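Local atomic coordinates of neurogenic locus protein delta (Drosophila melanogaster, PDB entry 7ALK), a protein that serves as a ligand for the Notch receptor and is required for the correct separation of neural and epidermal cell lineages. Residues S3-K9 with E155-T161; R22-G26 with C35-C39. All coordinates share one frame; numbering follows the deposited sequence.

Interaction 1 of 2, residues S3-K9 with E155-T161; sequences SFELRLK and EYDFRVT
Ser3 and Thr161, Glu5 and Arg159, and Arg7 and Asp157 face each other as hydrogen-bonded pairs of an antiparallel ladder, each exchanging two backbone bonds; the shortest is Arg7 N to Asp157 O, 2.8 Å. Lys9 N adds a bond to Glu155 O. Glu5, Arg7, Asp157 and Arg159 share one face, and the ends of Lys9 and Glu155 join them. Glu5 and Arg159 run alongside each other with carboxylate and guanidinium nearly coplanar (12°), and NE of Arg159 meets OE1 of Glu5 at 3.1 Å, at the guanidinium edge. Arg7 bends at chi3 (62°), which brings NH2 within 2.9 Å of Asp157 OD2, on the anti lone pair. Lys9 NZ reaches Glu155 OE2 at 3.0 Å, from above the carboxylate plane, and Asp157 OD1 at a longer 3.6 Å; that OD1 also bonds Thr144 OG1. A methionine in place of Lys9 would probably leave Glu155 without its cationic mate and Asp157 balanced by Arg7 alone among these four residues. On the opposite face, apolar groups suit the buried interior: Phe4 CD2 packs on Val160 CG2, Phe4 CZ touches Phe158 CB at 3.9 Å, and Leu6 CD1 lies 3.7 Å from Tyr156 CD2. Trp142 packs on the charged face, with a cation-pi contact to Arg7, while Tyr156 and Phe158 reach strand 124-135 of the other sheet, as in a C2-type beta-sandwich, here the N-terminal domain of Delta.

Interaction 2 of 2, residues R22-G26 with C35-C39; sequences RCCSG and CLGSC
Cys23 reaches directly across to Cys35, and their SG atoms join in a disulfide of 2.0 Å. SG of Cys23 lies anti to the carbonyl carbon (chi1 -72°), which aims the sulfur at the other segment, and the bridge has a right-handed twist, with chi3 91°. Arg17 packs against Cys23 from the same long loop. The next residue, Cys24, makes the second bridge, its SG bonded at 2.0 Å to SG of Cys39. This one twists the other way, with chi3 -92°, so the two neighbouring disulfides have opposite hands although each is close to the relaxed right angle. Both Cys24 and Cys39 touch His112 of strand 103-113, which places this bridge against the body of the domain. Ser25 follows, with its small side chain turned toward the backbone of Leu36 and Gly37: OG makes a weak hydrogen bond to Leu36 O at 3.1 Å and lies 3.5 Å from Gly37 CA. Gly37 has no side chain to compete with the hydroxyl for this place, and its backbone angles call for glycine, so two small residues suit this meeting. Gly26 then carries the chain onward with a positive phi, again a conformation that suits glycine. The cysteines pair first with third and second with fourth, so the two links interleave along the sequence. Since neither segment forms a helix or strand and the single hydrogen bond between them is weak, the covalent sulfur bridges are the chief fastening here, a chemistry consistent with an extracellular domain that matures in the oxidising secretory pathway.

Overall arrangement
Interaction 2 is nested inside the loop closed by interaction 1: strand 3-12 leads from the ladder into the disulfide-pinned loop, and the chain leaves that loop through strand 40-48 of the other sheet. Both contacts belong to the C2-like region, yet their centres stand about 30 Å apart and their nearest atoms about 13 Å, without touching. The centre of interaction 1 is about 6 Å from the centre of the folded chain, that of interaction 2 about 34 Å. Of the two, interaction 1 alone has a glycan sugar close by: the side chain of Tyr156 is about 4 Å from a bound NAG (N-acetylglucosamine). At interaction 2 the side chain of Ser38 is about 11 Å from a bound FUC (fucose).

Interaction 1 of 2, residues S3-K9 with E155-T161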
ATOM      1  N   SER A   3      -1.005  -3.852   3.483  1.00 20.01           N
ATOM      2  CA  SER A   3      -0.938  -2.420   3.745  1.00 17.35           C
ATOM      3  C   SER A   3      -1.767  -1.688   2.697  1.00 18.20           C
ATOM      4  O   SER A   3      -1.832  -2.104   1.538  1.00 21.63           O
ATOM      5  CB  SER A   3       0.507  -1.902   3.730  1.00 19.85           C
ATOM      6  OG  SER A   3       1.267  -2.472   4.780  1.00 27.99           O
ATOM      7  N   PHE A   4      -2.399  -0.599   3.123  1.00 15.79           N
ATOM      8  CA  PHE A   4      -3.186   0.256   2.243  1.00 15.02           C
ATOM      9  C   PHE A   4      -2.319   1.437   1.828  1.00 17.40           C
ATOM     10  O   PHE A   4      -1.902   2.233   2.677  1.00 15.90           O
ATOM     11  CB  PHE A   4      -4.462   0.737   2.938  1.00 17.53           C
ATOM     12  CG  PHE A   4      -5.363   1.579   2.066  1.00 17.66           C
ATOM     13  CD1 PHE A   4      -5.133   2.935   1.902  1.00 17.86           C
ATOM     14  CD2 PHE A   4      -6.455   1.015   1.432  1.00 19.06           C
ATOM     15  CE1 PHE A   4      -5.963   3.702   1.105  1.00 19.97           C
ATOM     16  CE2 PHE A   4      -7.289   1.779   0.635  1.00 16.40           C
ATOM     17  CZ  PHE A   4      -7.041   3.124   0.472  1.00 16.75           C
ATOM     18  N   GLU A   5      -2.048   1.550   0.530  1.00 18.71           N
ATOM     19  CA  GLU A   5      -1.205   2.607  -0.013  1.00 18.08           C
ATOM     20  C   GLU A   5      -2.060   3.621  -0.757  1.00 22.76           C
ATOM     21  O   GLU A   5      -2.838   3.252  -1.644  1.00 28.01           O
ATOM     22  CB  GLU A   5      -0.141   2.037  -0.953  1.00 20.45           C
ATOM     23  CG  GLU A   5       0.947   1.235  -0.261  1.00 27.36           C
ATOM     24  CD  GLU A   5       1.842   0.500  -1.240  1.00 32.23           C
ATOM     25  OE1 GLU A   5       1.364   0.152  -2.341  1.00 34.27           O
ATOM     26  OE2 GLU A   5       3.025   0.275  -0.910  1.00 30.62           O
ATOM     27  N   LEU A   6      -1.911   4.894  -0.399  1.00 19.61           N
ATOM     28  CA  LEU A   6      -2.545   5.998  -1.107  1.00 21.21           C
ATOM     29  C   LEU A   6      -1.448   6.891  -1.669  1.00 26.18           C
ATOM     30  O   LEU A   6      -0.688   7.499  -0.908  1.00 28.84           O
ATOM     31  CB  LEU A   6      -3.472   6.795  -0.187  1.00 21.27           C
ATOM     32  CG  LEU A   6      -3.962   8.138  -0.736  1.00 21.91           C
ATOM     33  CD1 LEU A   6      -4.732   7.947  -2.033  1.00 23.77           C
ATOM     34  CD2 LEU A   6      -4.816   8.864   0.286  1.00 18.34           C
ATOM     35  N   ARG A   7      -1.366   6.965  -2.996  1.00 24.14           N
ATOM     36  CA  ARG A   7      -0.325   7.726  -3.681  1.00 25.97           C
ATOM     37  C   ARG A   7      -0.950   8.964  -4.312  1.00 24.80           C
ATOM     38  O   ARG A   7      -1.687   8.860  -5.297  1.00 28.62           O
ATOM     39  CB  ARG A   7       0.374   6.871  -4.735  1.00 27.70           C
ATOM     40  CG  ARG A   7       1.377   7.642  -5.580  1.00 30.87           C
ATOM     41  CD  ARG A   7       2.131   6.722  -6.525  1.00 33.59           C
ATOM     42  NE  ARG A   7       1.243   6.065  -7.476  1.00 29.87           N
ATOM     43  CZ  ARG A   7       1.619   5.106  -8.310  1.00 29.59           C
ATOM     44  NH1 ARG A   7       2.865   4.662  -8.336  1.00 37.66           N
ATOM     45  NH2 ARG A   7       0.723   4.576  -9.138  1.00 28.45           N
ATOM     46  N   LEU A   8      -0.654  10.129  -3.744  1.00 22.40           N
ATOM     47  CA  LEU A   8      -1.098  11.381  -4.334  1.00 22.24           C
ATOM     48  C   LEU A   8      -0.260  11.701  -5.564  1.00 25.02           C
ATOM     49  O   LEU A   8       0.960  11.515  -5.569  1.00 31.12           O
ATOM     50  CB  LEU A   8      -0.993  12.513  -3.314  1.00 22.04           C
ATOM     51  CG  LEU A   8      -1.482  12.200  -1.899  1.00 20.41           C
ATOM     52  CD1 LEU A   8      -0.989  13.254  -0.922  1.00 18.16           C
ATOM     53  CD2 LEU A   8      -2.997  12.102  -1.865  1.00 22.10           C
ATOM     54  N   LYS A   9      -0.920  12.184  -6.616  1.00 26.35           N
ATOM     55  CA  LYS A   9      -0.244  12.490  -7.871  1.00 27.99           C
ATOM     56  C   LYS A   9      -0.223  13.985  -8.168  1.00 27.88           C
ATOM     57  O   LYS A   9       0.855  14.582  -8.236  1.00 30.85           O
ATOM     58  CB  LYS A   9      -0.896  11.719  -9.028  1.00 31.91           C
ATOM     59  CG  LYS A   9      -0.841  10.207  -8.862  1.00 29.56           C
ATOM     60  CD  LYS A   9      -1.070   9.489 -10.184  1.00 34.09           C
ATOM     61  CE  LYS A   9      -2.444   9.795 -10.754  1.00 36.83           C
ATOM     62  NZ  LYS A   9      -2.670   9.111 -12.058  1.00 44.57           N
ATOM     63  N   GLU A 155      -5.732  14.398  -7.723  1.00 26.45           N
ATOM     64  CA  GLU A 155      -5.635  13.105  -8.384  1.00 31.25           C
ATOM     65  C   GLU A 155      -4.780  12.167  -7.540  1.00 31.02           C
ATOM     66  O   GLU A 155      -3.742  12.570  -7.007  1.00 29.33           O
ATOM     67  CB  GLU A 155      -5.037  13.253  -9.786  1.00 28.83           C
ATOM     68  CG  GLU A 155      -5.191  12.027 -10.667  1.00 32.86           C
ATOM     69  CD  GLU A 155      -4.734  12.274 -12.092  1.00 39.02           C
ATOM     70  OE1 GLU A 155      -4.515  13.451 -12.451  1.00 39.25           O
ATOM     71  OE2 GLU A 155      -4.592  11.291 -12.851  1.00 34.27           O
ATOM     72  N   TYR A 156      -5.217  10.914  -7.423  1.00 30.19           N
ATOM     73  CA  TYR A 156      -4.576   9.974  -6.516  1.00 26.05           C
ATOM     74  C   TYR A 156      -4.813   8.549  -6.995  1.00 27.35           C
ATOM     75  O   TYR A 156      -5.739   8.274  -7.762  1.00 29.20           O
ATOM     76  CB  TYR A 156      -5.102  10.131  -5.083  1.00 23.38           C
ATOM     77  CG  TYR A 156      -6.606  10.000  -4.981  1.00 31.46           C
ATOM     78  CD1 TYR A 156      -7.440  11.076  -5.257  1.00 33.25           C
ATOM     79  CD2 TYR A 156      -7.194   8.792  -4.623  1.00 30.98           C
ATOM     80  CE1 TYR A 156      -8.813  10.957  -5.173  1.00 34.02           C
ATOM     81  CE2 TYR A 156      -8.567   8.664  -4.536  1.00 30.28           C
ATOM     82  CZ  TYR A 156      -9.372   9.749  -4.812  1.00 32.60           C
ATOM     83  OH  TYR A 156     -10.738   9.628  -4.729  1.00 41.69           O
ATOM     84  N   ASP A 157      -3.956   7.645  -6.525  1.00 26.68           N
ATOM     85  CA  ASP A 157      -4.119   6.211  -6.707  1.00 27.52           C
ATOM     86  C   ASP A 157      -4.169   5.538  -5.340  1.00 26.87           C
ATOM     87  O   ASP A 157      -3.537   5.998  -4.385  1.00 28.56           O
ATOM     88  CB  ASP A 157      -2.977   5.602  -7.535  1.00 27.96           C
ATOM     89  CG  ASP A 157      -2.746   6.331  -8.843  1.00 30.28           C
ATOM     90  OD1 ASP A 157      -3.678   7.004  -9.328  1.00 33.28           O
ATOM     91  OD2 ASP A 157      -1.627   6.228  -9.389  1.00 29.26           O
ATOM     92  N   PHE A 158      -4.921   4.444  -5.251  1.00 27.76           N
ATOM     93  CA  PHE A 158      -5.051   3.723  -3.991  1.00 27.41           C
ATOM     94  C   PHE A 158      -5.177   2.233  -4.271  1.00 26.54           C
ATOM     95  O   PHE A 158      -5.760   1.824  -5.279  1.00 24.71           O
ATOM     96  CB  PHE A 158      -6.254   4.213  -3.174  1.00 23.70           C
ATOM     97  CG  PHE A 158      -7.576   4.052  -3.876  1.00 25.95           C
ATOM     98  CD1 PHE A 158      -8.016   4.999  -4.785  1.00 30.26           C
ATOM     99  CD2 PHE A 158      -8.382   2.955  -3.617  1.00 21.30           C
ATOM    100  CE1 PHE A 158      -9.232   4.853  -5.427  1.00 31.31           C
ATOM    101  CE2 PHE A 158      -9.599   2.803  -4.255  1.00 22.03           C
ATOM    102  CZ  PHE A 158     -10.024   3.753  -5.161  1.00 24.46           C
ATOM    103  N   ARG A 159      -4.628   1.426  -3.364  1.00 21.89           N
ATOM    104  CA  ARG A 159      -4.697  -0.024  -3.484  1.00 23.15           C
ATOM    105  C   ARG A 159      -4.345  -0.652  -2.145  1.00 21.97           C
ATOM    106  O   ARG A 159      -3.843   0.013  -1.234  1.00 16.23           O
ATOM    107  CB  ARG A 159      -3.758  -0.545  -4.575  1.00 21.31           C
ATOM    108  CG  ARG A 159      -2.293  -0.507  -4.180  1.00 22.43           C
ATOM    109  CD  ARG A 159      -1.407  -1.075  -5.270  1.00 23.31           C
ATOM    110  NE  ARG A 159      -0.009  -1.119  -4.859  1.00 22.76           N
ATOM    111  CZ  ARG A 159       0.991  -1.485  -5.647  1.00 25.10           C
ATOM    112  NH1 ARG A 159       0.785  -1.853  -6.901  1.00 28.99           N
ATOM    113  NH2 ARG A 159       2.231  -1.486  -5.164  1.00 26.84           N
ATOM    114  N   VAL A 160      -4.617  -1.951  -2.039  1.00 24.38           N
ATOM    115  CA  VAL A 160      -4.204  -2.770  -0.905  1.00 21.70           C
ATOM    116  C   VAL A 160      -3.409  -3.949  -1.445  1.00 22.96           C
ATOM    117  O   VAL A 160      -3.869  -4.644  -2.359  1.00 23.24           O
ATOM    118  CB  VAL A 160      -5.404  -3.268  -0.078  1.00 17.71           C
ATOM    119  CG1 VAL A 160      -4.930  -3.821   1.261  1.00 16.93           C
ATOM    120  CG2 VAL A 160      -6.410  -2.160   0.127  1.00 20.73           C
ATOM    121  N   THR A 161      -2.222  -4.169  -0.886  1.00 23.35           N
ATOM    122  CA  THR A 161      -1.363  -5.272  -1.286  1.00 22.05           C
ATOM    123  C   THR A 161      -0.839  -5.980  -0.047  1.00 20.09           C
ATOM    124  O   THR A 161      -0.610  -5.356   0.992  1.00 18.68           O
ATOM    125  CB  THR A 161      -0.183  -4.795  -2.147  1.00 22.14           C
ATOM    126  OG1 THR A 161       0.520  -3.750  -1.462  1.00 22.82           O
ATOM    127  CG2 THR A 161      -0.674  -4.277  -3.492  1.00 23.14           C
TER

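Interaction 2 of 2, residues R22-G26 with C35-C39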
ATOM      1  N   ARG A  22     -12.675  32.436  -1.513  1.00 46.39           N
ATOM      2  CA  ARG A  22     -11.665  33.458  -1.281  1.00 43.73           C
ATOM      3  C   ARG A  22     -10.276  32.881  -1.575  1.00 42.10           C
ATOM      4  O   ARG A  22     -10.127  31.732  -1.996  1.00 46.19           O
ATOM      5  CB  ARG A  22     -11.782  33.988   0.149  1.00 48.34           C
ATOM      6  CG  ARG A  22     -11.043  35.298   0.426  1.00 61.42           C
ATOM      7  CD  ARG A  22     -11.384  35.866   1.794  1.00 66.87           C
ATOM      8  NE  ARG A  22     -10.210  36.427   2.452  1.00 57.54           N
ATOM      9  CZ  ARG A  22     -10.100  37.692   2.835  1.00 61.94           C
ATOM     10  NH1 ARG A  22     -11.076  38.563   2.637  1.00 60.76           N
ATOM     11  NH2 ARG A  22      -8.980  38.095   3.431  1.00 68.36           N
ATOM     12  N   CYS A  23      -9.244  33.689  -1.370  1.00 41.60           N
ATOM     13  CA  CYS A  23      -7.874  33.273  -1.620  1.00 39.37           C
ATOM     14  C   CYS A  23      -7.160  32.956  -0.312  1.00 39.63           C
ATOM     15  O   CYS A  23      -7.466  33.524   0.740  1.00 40.88           O
ATOM     16  CB  CYS A  23      -7.111  34.350  -2.388  1.00 35.28           C
ATOM     17  SG  CYS A  23      -7.622  34.485  -4.107  1.00 36.99           S
ATOM     18  N   CYS A  24      -6.195  32.039  -0.396  1.00 37.29           N
ATOM     19  CA  CYS A  24      -5.477  31.597   0.795  1.00 32.94           C
ATOM     20  C   CYS A  24      -4.651  32.725   1.398  1.00 34.75           C
ATOM     21  O   CYS A  24      -4.574  32.859   2.626  1.00 33.68           O
ATOM     22  CB  CYS A  24      -4.589  30.404   0.449  1.00 28.98           C
ATOM     23  SG  CYS A  24      -5.295  29.296  -0.794  1.00 28.04           S
ATOM     24  N   SER A  25      -4.027  33.548   0.554  1.00 31.31           N
ATOM     25  CA  SER A  25      -3.225  34.656   1.060  1.00 38.06           C
ATOM     26  C   SER A  25      -4.094  35.813   1.534  1.00 39.92           C
ATOM     27  O   SER A  25      -3.661  36.598   2.385  1.00 39.37           O
ATOM     28  CB  SER A  25      -2.248  35.129  -0.015  1.00 42.57           C
ATOM     29  OG  SER A  25      -1.242  35.962   0.537  1.00 51.31           O
ATOM     30  N   GLY A  26      -5.305  35.938   0.997  1.00 42.32           N
ATOM     31  CA  GLY A  26      -6.259  36.914   1.477  1.00 47.10           C
ATOM     32  C   GLY A  26      -6.150  38.301   0.883  1.00 52.31           C
ATOM     33  O   GLY A  26      -6.766  39.230   1.416  1.00 47.06           O
ATOM     34  N   CYS A  35      -5.116  36.765  -7.619  1.00 42.33           N
ATOM     35  CA  CYS A  35      -4.686  36.972  -6.244  1.00 43.13           C
ATOM     36  C   CYS A  35      -3.165  37.028  -6.157  1.00 45.91           C
ATOM     37  O   CYS A  35      -2.447  36.887  -7.151  1.00 46.35           O
ATOM     38  CB  CYS A  35      -5.251  35.877  -5.340  1.00 40.87           C
ATOM     39  SG  CYS A  35      -6.882  36.275  -4.693  1.00 57.62           S
ATOM     40  N   LEU A  36      -2.677  37.240  -4.936  1.00 46.05           N
ATOM     41  CA  LEU A  36      -1.258  37.458  -4.680  1.00 51.34           C
ATOM     42  C   LEU A  36      -0.870  36.729  -3.404  1.00 51.69           C
ATOM     43  O   LEU A  36      -1.399  37.039  -2.333  1.00 51.81           O
ATOM     44  CB  LEU A  36      -0.948  38.953  -4.548  1.00 52.84           C
ATOM     45  CG  LEU A  36      -1.242  39.848  -5.752  1.00 59.28           C
ATOM     46  CD1 LEU A  36      -1.286  41.310  -5.334  1.00 61.07           C
ATOM     47  CD2 LEU A  36      -0.211  39.625  -6.845  1.00 63.24           C
ATOM     48  N   GLY A  37       0.050  35.773  -3.512  1.00 49.68           N
ATOM     49  CA  GLY A  37       0.566  35.104  -2.333  1.00 51.73           C
ATOM     50  C   GLY A  37       0.623  33.592  -2.423  1.00 47.41           C
ATOM     51  O   GLY A  37       1.338  32.950  -1.648  1.00 50.22           O
ATOM     52  N   SER A  38      -0.140  33.015  -3.356  1.00 34.44           N
ATOM     53  CA  SER A  38      -0.196  31.572  -3.583  1.00 32.38           C
ATOM     54  C   SER A  38      -0.725  30.818  -2.366  1.00 39.40           C
ATOM     55  O   SER A  38      -0.975  31.411  -1.311  1.00 37.36           O
ATOM     56  CB  SER A  38       1.181  31.031  -3.983  1.00 28.08           C
ATOM     57  OG  SER A  38       2.057  30.977  -2.870  1.00 29.71           O
ATOM     58  N   CYS A  39      -0.897  29.505  -2.505  1.00 36.71           N
ATOM     59  CA  CYS A  39      -1.530  28.667  -1.489  1.00 29.62           C
ATOM     60  C   CYS A  39      -0.554  27.582  -1.055  1.00 29.21           C
ATOM     61  O   CYS A  39      -0.330  26.614  -1.789  1.00 33.31           O
ATOM     62  CB  CYS A  39      -2.823  28.055  -2.028  1.00 28.39           C
ATOM     63  SG  CYS A  39      -4.060  27.688  -0.773  1.00 46.94           S
TER